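PDB 4IAU: beta-gamma-crystallin from Geodia cydonium, which is of unknown function but binds calcium and belongs to the beta/gamma-crystallin family, built from Greek key motifs. Local coordinates for residues Tyr42-Tyr47 with Gly53-Ile58; Lys5-Thr10 with Ser15-Ser20. All blocks are in the same frame, centred on the assembly; numbering follows the deposited sequence.

Interaction 1: Tyr42-Tyr47 with Gly53-Ile58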
ATOM      1  N   TYR A  42      -8.982   4.151   1.676  1.00  4.76           N
ATOM      2  CA  TYR A  42      -8.975   5.199   0.689  1.00  4.74           C
ATOM      3  C   TYR A  42     -10.357   5.834   0.587  1.00  4.88           C
ATOM      4  O   TYR A  42     -11.375   5.150   0.647  1.00  5.52           O
ATOM      5  CB  TYR A  42      -8.607   4.636  -0.689  1.00  5.13           C
ATOM      6  CG  TYR A  42      -7.298   3.881  -0.709  1.00  4.95           C
ATOM      7  CD1 TYR A  42      -7.240   2.545  -0.370  1.00  5.13           C
ATOM      8  CD2 TYR A  42      -6.104   4.505  -1.055  1.00  5.29           C
ATOM      9  CE1 TYR A  42      -6.053   1.847  -0.361  1.00  5.38           C
ATOM     10  CE2 TYR A  42      -4.891   3.819  -1.089  1.00  5.29           C
ATOM     11  CZ  TYR A  42      -4.870   2.463  -0.754  1.00  4.98           C
ATOM     12  OH  TYR A  42      -3.732   1.715  -0.786  1.00  5.48           O
ATOM     13  N   GLN A  43     -10.353   7.143   0.322  1.00  5.40           N
ATOM     14  CA  GLN A  43     -11.602   7.886   0.190  1.00  5.64           C
ATOM     15  C   GLN A  43     -12.375   7.544  -1.069  1.00  5.84           C
ATOM     16  O   GLN A  43     -13.615   7.659  -1.087  1.00  6.24           O
ATOM     17  CB  GLN A  43     -11.244   9.390   0.248  1.00  6.92           C
ATOM     18  CG  GLN A  43     -12.426  10.303   0.149  1.00  9.32           C
ATOM     19  CD  GLN A  43     -12.042  11.731   0.385  1.00  9.46           C
ATOM     20  OE1 GLN A  43     -10.940  12.169  -0.012  1.00 10.15           O
ATOM     21  NE2 GLN A  43     -12.915  12.473   1.017  1.00 12.53           N
ATOM     22  N   GLN A  44     -11.681   7.175  -2.152  1.00  5.62           N
ATOM     23  CA  GLN A  44     -12.294   6.805  -3.401  1.00  5.56           C
ATOM     24  C   GLN A  44     -12.194   5.312  -3.628  1.00  5.50           C
ATOM     25  O   GLN A  44     -11.292   4.632  -3.126  1.00  6.36           O
ATOM     26  CB  GLN A  44     -11.622   7.510  -4.595  1.00  5.53           C
ATOM     27  CG  GLN A  44     -11.536   9.009  -4.479  1.00  6.16           C
ATOM     28  CD  GLN A  44     -10.750   9.620  -5.616  1.00  5.95           C
ATOM     29  OE1 GLN A  44      -9.674   9.135  -5.976  1.00  6.46           O
ATOM     30  NE2 GLN A  44     -11.295  10.692  -6.186  1.00  6.83           N
ATOM     31  N   ALA A  45     -13.104   4.800  -4.468  1.00  6.06           N
ATOM     32  CA  ALA A  45     -13.025   3.407  -4.950  1.00  6.23           C
ATOM     33  C   ALA A  45     -11.733   3.191  -5.707  1.00  5.90           C
ATOM     34  O   ALA A  45     -11.065   4.115  -6.162  1.00  6.68           O
ATOM     35  CB  ALA A  45     -14.225   3.103  -5.825  1.00  8.11           C
ATOM     36  N   ASN A  46     -11.378   1.908  -5.839  1.00  5.94           N
ATOM     37  CA  ASN A  46     -10.219   1.572  -6.636  1.00  6.19           C
ATOM     38  C   ASN A  46      -8.966   2.267  -6.130  1.00  5.84           C
ATOM     39  O   ASN A  46      -8.069   2.616  -6.907  1.00  6.90           O
ATOM     40  CB  ASN A  46     -10.450   1.803  -8.147  1.00  7.82           C
ATOM     41  CG  ASN A  46     -11.719   1.094  -8.565  1.00  9.30           C
ATOM     42  OD1 ASN A  46     -11.954  -0.082  -8.270  1.00 10.99           O
ATOM     43  ND2 ASN A  46     -12.593   1.840  -9.213  1.00 11.55           N
ATOM     44  N   TYR A  47      -8.873   2.430  -4.823  1.00  5.19           N
ATOM     45  CA  TYR A  47      -7.625   2.824  -4.177  1.00  5.29           C
ATOM     46  C   TYR A  47      -7.179   4.179  -4.671  1.00  5.03           C
ATOM     47  O   TYR A  47      -6.008   4.432  -4.967  1.00  5.54           O
ATOM     48  CB  TYR A  47      -6.541   1.763  -4.300  1.00  5.91           C
ATOM     49  CG  TYR A  47      -7.096   0.353  -4.118  1.00  5.74           C
ATOM     50  CD1 TYR A  47      -7.784  -0.007  -2.978  1.00  5.48           C
ATOM     51  CD2 TYR A  47      -6.984  -0.591  -5.152  1.00  6.17           C
ATOM     52  CE1 TYR A  47      -8.329  -1.262  -2.820  1.00  5.97           C
ATOM     53  CE2 TYR A  47      -7.525  -1.861  -4.997  1.00  7.07           C
ATOM     54  CZ  TYR A  47      -8.206  -2.200  -3.816  1.00  6.67           C
ATOM     55  OH  TYR A  47      -8.757  -3.439  -3.581  1.00  7.89           O
ATOM     56  N   GLY A  53      -4.031   9.185  -6.319  1.00  6.37           N
ATOM     57  CA  GLY A  53      -3.532   9.110  -4.987  1.00  6.49           C
ATOM     58  C   GLY A  53      -3.701  10.335  -4.134  1.00  6.78           C
ATOM     59  O   GLY A  53      -3.343  10.314  -2.961  1.00  7.54           O
ATOM     60  N   GLY A  54      -4.306  11.406  -4.701  1.00  7.17           N
ATOM     61  CA  GLY A  54      -4.381  12.650  -3.993  1.00  7.84           C
ATOM     62  C   GLY A  54      -5.569  12.824  -3.063  1.00  7.46           C
ATOM     63  O   GLY A  54      -5.566  13.793  -2.285  1.00  9.06           O
ATOM     64  N   SER A  55      -6.545  11.941  -3.081  1.00  6.36           N
ATOM     65  CA  SER A  55      -7.642  11.952  -2.126  1.00  6.38           C
ATOM     66  C   SER A  55      -7.129  11.450  -0.763  1.00  6.00           C
ATOM     67  O   SER A  55      -5.967  11.102  -0.585  1.00  6.99           O
ATOM     68  CB  SER A  55      -8.831  11.163  -2.654  1.00  6.61           C
ATOM     69  OG  SER A  55      -9.376  11.782  -3.778  1.00  9.50           O
ATOM     70  N   LEU A  56      -8.050  11.422   0.204  1.00  6.23           N
ATOM     71  CA  LEU A  56      -7.652  11.034   1.543  1.00  6.16           C
ATOM     72  C   LEU A  56      -7.365   9.537   1.618  1.00  5.42           C
ATOM     73  O   LEU A  56      -7.943   8.724   0.899  1.00  5.49           O
ATOM     74  CB  LEU A  56      -8.730  11.410   2.574  1.00  6.80           C
ATOM     75  CG  LEU A  56      -9.137  12.890   2.634  1.00  9.44           C
ATOM     76  CD1 LEU A  56     -10.287  13.068   3.569  1.00 10.84           C
ATOM     77  CD2 LEU A  56      -7.949  13.783   2.999  1.00 11.57           C
ATOM     78  N   TRP A  57      -6.445   9.200   2.498  1.00  5.67           N
ATOM     79  CA  TRP A  57      -5.994   7.850   2.728  1.00  5.44           C
ATOM     80  C   TRP A  57      -5.478   7.725   4.122  1.00  5.58           C
ATOM     81  O   TRP A  57      -5.030   8.717   4.725  1.00  6.23           O
ATOM     82  CB  TRP A  57      -4.887   7.500   1.675  1.00  6.24           C
ATOM     83  CG  TRP A  57      -3.674   8.354   1.907  1.00  6.14           C
ATOM     84  CD1 TRP A  57      -3.507   9.649   1.474  1.00  6.12           C
ATOM     85  CD2 TRP A  57      -2.520   8.020   2.681  1.00  6.53           C
ATOM     86  NE1 TRP A  57      -2.305  10.130   1.934  1.00  6.89           N
ATOM     87  CE2 TRP A  57      -1.678   9.170   2.665  1.00  7.05           C
ATOM     88  CE3 TRP A  57      -2.101   6.904   3.384  1.00  7.19           C
ATOM     89  CZ2 TRP A  57      -0.457   9.172   3.333  1.00  8.04           C
ATOM     90  CZ3 TRP A  57      -0.881   6.910   4.051  1.00  8.45           C
ATOM     91  CH2 TRP A  57      -0.089   8.050   3.998  1.00  9.04           C
ATOM     92  N   ILE A  58      -5.430   6.488   4.640  1.00  5.66           N
ATOM     93  CA  ILE A  58      -4.808   6.244   5.927  1.00  5.68           C
ATOM     94  C   ILE A  58      -4.292   4.806   5.950  1.00  5.36           C
ATOM     95  O   ILE A  58      -4.997   3.901   5.511  1.00  5.78           O
ATOM     96  CB  ILE A  58      -5.734   6.558   7.111  1.00  6.61           C
ATOM     97  CG1 ILE A  58      -4.977   6.410   8.435  1.00  8.22           C
ATOM     98  CG2 ILE A  58      -6.997   5.708   7.090  1.00  7.16           C
ATOM     99  CD1 ILE A  58      -5.716   7.021   9.603  1.00 12.58           C
TER
HETATM  100  O   HOH W   1     -11.753  12.794  -3.057  1.00 16.25           O
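Gln43 meets Leu56 through both its backbone and its side chain, at the mouth of a connection within a Greek key motif of this crystallin fold, where strand 38-42 ends and strand 57-61 begins. Its backbone N donates to Leu56 O at 2.9 Å, and Leu56 O takes a second bond from the side-chain amide of Asn48. In return, Leu56 N donates to Gln43 OE1 at 3.0 Å, nearly straight (169°) but tilted out of the amide plane. The extended glutamine makes this possible: with CG anti to the backbone N (chi1 -179°), the chain crosses Leu56 obliquely and brings OE1 to Leu56 N, where a regular strand pair would use the backbone carbonyl of Gln43. Water 1 gives Gln43 OE1 a weak further bond and joins it to Ser55 OG, 2.7 Å from the water. The same serine hydroxyl lies against the Gln44 amide without bonding to it; Gln44 OE1 is satisfied instead by Ser51. Tyr42 and Trp57 form the neighbouring non-hydrogen-bonded antiparallel pair. The Tyr42 hydroxyl bonds to Phe94 O, in the second half of the chain, and to Arg77 NE on strand 75-78, while its ring meets Trp57 obliquely, with Tyr42 CD2 4.2 Å from Trp57 CB.

Interaction 2: Lys5-Thr10 with Ser15-Ser20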
ATOM      1  N   LYS A   5      -6.429  -9.178   8.575  1.00  5.51           N
ATOM      2  CA  LYS A   5      -7.813  -9.125   9.018  1.00  5.24           C
ATOM      3  C   LYS A   5      -8.104  -7.760   9.611  1.00  5.19           C
ATOM      4  O   LYS A   5      -7.287  -7.228  10.381  1.00  5.96           O
ATOM      5  CB  LYS A   5      -8.103 -10.259   9.992  0.81  6.76           C
ATOM      6  CG  LYS A   5      -9.562 -10.542  10.206  0.81  6.65           C
ATOM      7  CD  LYS A   5      -9.753 -11.773  11.118  0.81  9.61           C
ATOM      8  CE  LYS A   5     -11.232 -12.073  11.260  0.81  9.48           C
ATOM      9  NZ  LYS A   5     -11.362 -13.268  12.182  0.81 15.98           N
ATOM     10  N   VAL A   6      -9.256  -7.215   9.292  1.00  5.16           N
ATOM     11  CA  VAL A   6      -9.713  -5.952   9.840  1.00  5.10           C
ATOM     12  C   VAL A   6     -11.209  -6.051  10.145  1.00  5.01           C
ATOM     13  O   VAL A   6     -11.961  -6.617   9.384  1.00  6.07           O
ATOM     14  CB  VAL A   6      -9.372  -4.765   8.909  1.00  5.55           C
ATOM     15  CG1 VAL A   6     -10.053  -4.906   7.543  1.00  6.11           C
ATOM     16  CG2 VAL A   6      -9.724  -3.438   9.555  1.00  5.93           C
ATOM     17  N   THR A   7     -11.592  -5.444  11.260  1.00  5.35           N
ATOM     18  CA  THR A   7     -12.972  -5.272  11.618  1.00  5.73           C
ATOM     19  C   THR A   7     -13.376  -3.818  11.345  1.00  5.38           C
ATOM     20  O   THR A   7     -12.667  -2.888  11.728  1.00  6.21           O
ATOM     21  CB  THR A   7     -13.195  -5.538  13.117  1.00  6.90           C
ATOM     22  OG1 THR A   7     -12.878  -6.898  13.403  1.00  8.39           O
ATOM     23  CG2 THR A   7     -14.647  -5.237  13.553  1.00  9.06           C
ATOM     24  N   LEU A   8     -14.513  -3.645  10.677  1.00  5.74           N
ATOM     25  CA  LEU A   8     -15.077  -2.349  10.385  1.00  5.29           C
ATOM     26  C   LEU A   8     -16.487  -2.301  10.931  1.00  5.51           C
ATOM     27  O   LEU A   8     -17.225  -3.277  10.909  1.00  6.64           O
ATOM     28  CB  LEU A   8     -15.102  -2.047   8.874  1.00  6.15           C
ATOM     29  CG  LEU A   8     -13.713  -1.913   8.224  1.00  6.87           C
ATOM     30  CD1 LEU A   8     -13.828  -1.879   6.732  1.00  9.19           C
ATOM     31  CD2 LEU A   8     -13.030  -0.705   8.749  1.00 12.74           C
ATOM     32  N   VAL A   9     -16.854  -1.137  11.491  1.00  5.86           N
ATOM     33  CA  VAL A   9     -18.140  -0.952  12.155  1.00  5.94           C
ATOM     34  C   VAL A   9     -18.813   0.299  11.602  1.00  5.96           C
ATOM     35  O   VAL A   9     -18.192   1.349  11.426  1.00  6.27           O
ATOM     36  CB  VAL A   9     -17.958  -0.845  13.682  1.00  7.64           C
ATOM     37  CG1 VAL A   9     -19.317  -0.841  14.371  1.00  8.83           C
ATOM     38  CG2 VAL A   9     -17.092  -1.946  14.233  1.00  8.25           C
ATOM     39  N   THR A  10     -20.114   0.182  11.295  1.00  6.25           N
ATOM     40  CA  THR A  10     -20.916   1.290  10.825  1.00  6.68           C
ATOM     41  C   THR A  10     -21.270   2.213  11.967  1.00  6.85           C
ATOM     42  O   THR A  10     -21.233   1.842  13.128  1.00  7.48           O
ATOM     43  CB  THR A  10     -22.194   0.813  10.120  1.00  7.39           C
ATOM     44  OG1 THR A  10     -23.028   0.290  11.129  1.00  7.95           O
ATOM     45  CG2 THR A  10     -21.921  -0.184   9.045  1.00  7.97           C
ATOM     46  N   SER A  15     -21.136  -4.602  12.298  1.00  7.14           N
ATOM     47  CA  SER A  15     -19.717  -4.911  12.106  1.00  6.96           C
ATOM     48  C   SER A  15     -19.537  -5.982  11.060  1.00  6.09           C
ATOM     49  O   SER A  15     -20.359  -6.883  10.897  1.00  7.29           O
ATOM     50  CB  SER A  15     -19.066  -5.298  13.406  0.63  9.45           C
ATOM     51  OG  SER A  15     -19.731  -6.351  14.044  0.63 13.23           O
ATOM     52  N   GLN A  16     -18.386  -5.894  10.373  1.00  6.31           N
ATOM     53  CA  GLN A  16     -17.985  -6.935   9.437  1.00  6.01           C
ATOM     54  C   GLN A  16     -16.481  -7.042   9.467  1.00  5.90           C
ATOM     55  O   GLN A  16     -15.771  -6.040   9.594  1.00  6.37           O
ATOM     56  CB  GLN A  16     -18.459  -6.583   8.019  1.00  6.53           C
ATOM     57  CG  GLN A  16     -18.301  -7.734   7.038  1.00  7.30           C
ATOM     58  CD  GLN A  16     -18.918  -7.490   5.704  1.00  7.82           C
ATOM     59  OE1 GLN A  16     -19.443  -6.416   5.424  1.00  8.79           O
ATOM     60  NE2 GLN A  16     -18.866  -8.499   4.835  1.00  9.87           N
ATOM     61  N   ASP A  17     -15.994  -8.286   9.299  1.00  6.39           N
ATOM     62  CA  ASP A  17     -14.566  -8.518   9.192  1.00  6.24           C
ATOM     63  C   ASP A  17     -14.210  -8.793   7.723  1.00  5.90           C
ATOM     64  O   ASP A  17     -14.964  -9.382   6.988  1.00  7.52           O
ATOM     65  CB  ASP A  17     -14.152  -9.710  10.031  1.00  7.60           C
ATOM     66  CG  ASP A  17     -14.392  -9.551  11.526  1.00  9.18           C
ATOM     67  OD1 ASP A  17     -14.582  -8.434  11.981  1.00  9.66           O
ATOM     68  OD2 ASP A  17     -14.399 -10.634  12.215  1.00 12.98           O
ATOM     69  N   PHE A  18     -13.002  -8.345   7.345  1.00  5.43           N
ATOM     70  CA  PHE A  18     -12.477  -8.524   6.011  1.00  5.56           C
ATOM     71  C   PHE A  18     -11.081  -9.102   6.096  1.00  5.42           C
ATOM     72  O   PHE A  18     -10.291  -8.762   6.981  1.00  5.92           O
ATOM     73  CB  PHE A  18     -12.406  -7.173   5.305  1.00  6.22           C
ATOM     74  CG  PHE A  18     -13.766  -6.529   5.141  1.00  5.89           C
ATOM     75  CD1 PHE A  18     -14.282  -5.742   6.178  1.00  6.57           C
ATOM     76  CD2 PHE A  18     -14.515  -6.726   4.000  1.00  6.71           C
ATOM     77  CE1 PHE A  18     -15.544  -5.169   6.076  1.00  7.22           C
ATOM     78  CE2 PHE A  18     -15.776  -6.140   3.888  1.00  6.87           C
ATOM     79  CZ  PHE A  18     -16.288  -5.385   4.922  1.00  7.33           C
ATOM     80  N   THR A  19     -10.747  -9.958   5.103  1.00  6.11           N
ATOM     81  CA  THR A  19      -9.454 -10.615   5.034  1.00  6.33           C
ATOM     82  C   THR A  19      -8.825 -10.434   3.663  1.00  6.39           C
ATOM     83  O   THR A  19      -7.768 -11.007   3.404  1.00  8.45           O
ATOM     84  CB  THR A  19      -9.567 -12.113   5.321  1.00  7.81           C
ATOM     85  OG1 THR A  19     -10.460 -12.707   4.390  1.00  9.98           O
ATOM     86  CG2 THR A  19     -10.136 -12.329   6.727  1.00  9.80           C
ATOM     87  N   SER A  20      -9.431  -9.665   2.769  1.00  6.07           N
ATOM     88  CA  SER A  20      -8.920  -9.476   1.433  1.00  6.05           C
ATOM     89  C   SER A  20      -9.257  -8.095   0.932  1.00  6.14           C
ATOM     90  O   SER A  20     -10.096  -7.395   1.509  1.00  6.53           O
ATOM     91  CB  SER A  20      -9.465 -10.554   0.499  1.00  7.92           C
ATOM     92  OG  SER A  20     -10.846 -10.347   0.338  1.00  9.73           O
TER
HETATM   93  O   HOH W   2     -14.299 -13.178  11.502  1.00 20.02           O
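Strands 5-9 and 15-18 pair as an antiparallel hairpin, their axes 4.7 Å apart at closest approach, with Val6-Phe18 and Leu8-Gln16 as hydrogen-bonded pairs alternating with the non-hydrogen-bonded pairs Thr7-Asp17 and Val9-Ser15. Each hydrogen-bonded pair exchanges two N-H...O bonds, and CA-H...O contacts, such as Asp17 CA to Val6 O, fill in between them. The hairpin forms one edge of a four-stranded crystallin sheet, in which strand 31-36 flanks strand 5-9 on its other side.

The two faces differ sharply. On the face of Val6, Leu8 and Phe18, apolar groups turn into the domain. Leu8 CD1 approaches Phe18 CE1 to 3.8 Å, the leucine crossing the phenylalanine at about a right angle, while Val6 CG1 packs on Phe18 CB at 4.0 Å. Strand 38-42 of the facing sheet meets Val6 and Leu8 through Phe41, and Phe76 makes an edge-to-face contact with Phe18.

On the opposite face, Thr7 and Asp17 lie side by side. Thr7 OG1 donates to Asp17 OD1 at 2.7 Å, meeting the oxygen from above the carboxylate plane. Asp17 places CG beside its own backbone N (chi1 -63°), which turns the carboxylate across to the threonine. In one of its two conformers Lys5, extended throughout, passes obliquely by the Asp17 side chain, with Lys5 NZ 4.0 Å from Asp17 OD2, beyond a salt bridge. Water 2 provisionally spans this gap, accepting from Lys5 NZ and donating to Asp17 OD2.

The Thr7 hydroxyl and the water thus serve separate oxygens of Asp17 and would be expected to stabilise its negative charge, with the ammonium contributing in this conformer, while Val6, Leu8 and Phe18 pack inward against the facing sheet.

The two contacts illustrate how a beta-sandwich divides its work between sheets and connections. Both belong to the N-terminal half of the chain, yet they hold different elements: interaction 2 pairs strands at the edge of a four-stranded sheet, whereas interaction 1 closes the turn region between two strands of the three-stranded sheet. Their centres are 18 Å apart and they do not touch; strand 38-42 relates them, ending in interaction 1 and packing Phe41 against Val6 and Leu8 of strand 5-9. Interaction 2 is partly buried, combining regular backbone bonding with an apolar inner face and a mainly polar outer one. Interaction 1 is a surface contact, where strand pairing gives out and a side-chain amide, helped by a water, takes over from one backbone carbonyl.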